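Local structure of shikimate 5'-dehydrogenase (Methanocaldococcus jannaschii, 1NVT) at residues N175-F178 / G179-K183. The protein catalyses the reversible NADP-dependent reduction of 3-dehydroshikimate to shikimate, a step in the biosynthesis of aromatic amino acids. Residues are numbered along the deposited sequence; the frame is centred on the assembly and turned at random.
Sequences NKKF and GEEVK
Lys-177 and Glu-181 are joined twice across a tight surface turn of the Rossmann-type NADP-binding domain, where the chain leaves helix 160-174 and enters 182-185, an outermost strand of the parallel sheet within this chain. Asn-175, with positive phi, is the first residue past the helix, in a Schellman motif, and a short, weakly bonded helical turn then reverses the chain into the strand.

Backbone bonds close the turn on one carbonyl. Lys-177 O accepts from Glu-181 N at 2.8 Å and from Val-182 N at 3.2 Å, so two successive amides share a single oxygen; the second bond is the straighter, at 164° on the hydrogen. Glu-181, just before the strand, and Lys-183 within it make backbone hydrogen bonds to the neighbouring strand 152-156.

The Glu-181 carboxylate returns a bond to the start of the turn. Glu-181 OE1, through the anti lone pair, takes the Lys-177 N-H, with N 2.7 Å away and an angle of 167°. CG of Glu-181 stands beside its own backbone N (chi1 -71°), and the chain is extended beyond it, which carries the carboxylate back to Lys-177. Glu-181 OE1 also rests 3.2 Å from Lys-176 CB, where the two side chains cross at about a right angle. The Lys-176 ammonium stays beyond salt-bridge range, with NZ 4.5 Å from Glu-181 OE2, an attraction that is probably modest.

Side-chain packing completes the turn. The Phe-178 side chain packs on Ala-167 and Lys-168 of helix 160-174, while Val-182 packs on Ala-167 and Ile-170; Val-182 CG2 also meets Lys-176 CB at 3.9 Å. Separately, Lys-177 and Glu-180, both exposed, run side by side in the same direction, and a carboxylate oxygen, Glu-180 OE2, lies beside the aliphatic Lys-177 CD at 3.4 Å.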
loop_
_atom_site.group_PDB
_atom_site.type_symbol
_atom_site.label_atom_id
_atom_site.label_comp_id
_atom_site.label_asym_id
_atom_site.label_seq_id
_atom_site.Cartn_x
_atom_site.Cartn_y
_atom_site.Cartn_z
ATOM N N ASN A 175 12.817 -17.703 33.970
ATOM C CA ASN A 175 13.317 -18.608 35.000
ATOM C C ASN A 175 14.802 -18.398 35.306
ATOM O O ASN A 175 15.662 -19.183 34.897
ATOM C CB ASN A 175 13.058 -20.061 34.595
ATOM C CG ASN A 175 13.787 -21.051 35.481
ATOM O OD1 ASN A 175 14.902 -21.481 35.167
ATOM N ND2 ASN A 175 13.169 -21.409 36.605
ATOM N N LYS A 176 15.087 -17.319 36.025
ATOM C CA LYS A 176 16.448 -16.976 36.419
ATOM C C LYS A 176 16.444 -16.542 37.882
ATOM O O LYS A 176 15.384 -16.303 38.470
ATOM C CB LYS A 176 17.000 -15.834 35.553
ATOM C CG LYS A 176 17.663 -16.258 34.238
ATOM C CD LYS A 176 16.662 -16.800 33.231
ATOM C CE LYS A 176 17.330 -17.112 31.893
ATOM N NZ LYS A 176 18.408 -18.136 32.008
ATOM N N LYS A 177 17.635 -16.446 38.465
ATOM C CA LYS A 177 17.769 -16.038 39.856
ATOM C C LYS A 177 17.624 -14.529 39.928
ATOM O O LYS A 177 18.381 -13.797 39.293
ATOM C CB LYS A 177 19.130 -16.466 40.416
ATOM C CG LYS A 177 19.354 -17.977 40.392
ATOM C CD LYS A 177 20.630 -18.383 41.125
ATOM C CE LYS A 177 20.865 -19.889 41.029
ATOM N NZ LYS A 177 19.707 -20.683 41.538
ATOM N N PHE A 178 16.645 -14.076 40.704
ATOM C CA PHE A 178 16.380 -12.655 40.851
ATOM C C PHE A 178 17.609 -11.832 41.228
ATOM O O PHE A 178 18.326 -11.347 40.357
ATOM C CB PHE A 178 15.268 -12.426 41.881
ATOM C CG PHE A 178 14.812 -10.996 41.966
ATOM C CD1 PHE A 178 14.384 -10.322 40.825
ATOM C CD2 PHE A 178 14.827 -10.314 43.179
ATOM C CE1 PHE A 178 13.982 -8.990 40.890
ATOM C CE2 PHE A 178 14.425 -8.981 43.253
ATOM C CZ PHE A 178 14.002 -8.318 42.106
ATOM N N GLY A 179 17.856 -11.682 42.523
ATOM C CA GLY A 179 18.986 -10.887 42.976
ATOM C C GLY A 179 20.357 -11.243 42.426
ATOM O O GLY A 179 21.357 -10.673 42.866
ATOM N N GLU A 180 20.422 -12.162 41.466
ATOM C CA GLU A 180 21.714 -12.560 40.911
ATOM C C GLU A 180 21.852 -12.414 39.394
ATOM O O GLU A 180 22.679 -11.633 38.924
ATOM C CB GLU A 180 22.030 -13.997 41.329
ATOM C CG GLU A 180 23.359 -14.530 40.818
ATOM C CD GLU A 180 23.727 -15.862 41.449
ATOM O OE1 GLU A 180 24.072 -15.871 42.651
ATOM O OE2 GLU A 180 23.663 -16.898 40.750
ATOM N N GLU A 181 21.059 -13.165 38.632
ATOM C CA GLU A 181 21.120 -13.096 37.168
ATOM C C GLU A 181 20.409 -11.859 36.615
ATOM O O GLU A 181 20.882 -11.227 35.668
ATOM C CB GLU A 181 20.519 -14.366 36.553
ATOM C CG GLU A 181 21.384 -15.605 36.755
ATOM C CD GLU A 181 20.707 -16.888 36.298
ATOM O OE1 GLU A 181 19.598 -17.182 36.800
ATOM O OE2 GLU A 181 21.286 -17.603 35.447
ATOM N N VAL A 182 19.274 -11.524 37.217
ATOM C CA VAL A 182 18.483 -10.372 36.816
ATOM C C VAL A 182 18.370 -9.417 38.006
ATOM O O VAL A 182 17.536 -9.610 38.896
ATOM C CB VAL A 182 17.062 -10.801 36.387
ATOM C CG1 VAL A 182 16.290 -9.599 35.851
ATOM C CG2 VAL A 182 17.147 -11.897 35.344
ATOM N N LYS A 183 19.211 -8.389 38.018
ATOM C CA LYS A 183 19.207 -7.419 39.101
ATOM C C LYS A 183 18.589 -6.094 38.680
ATOM O O LYS A 183 18.331 -5.856 37.497
ATOM C CB LYS A 183 20.636 -7.170 39.593
ATOM C CG LYS A 183 21.345 -8.406 40.125
ATOM C CD LYS A 183 22.715 -8.055 40.680
ATOM C CE LYS A 183 23.442 -9.295 41.183
ATOM N NZ LYS A 183 24.780 -8.946 41.742
#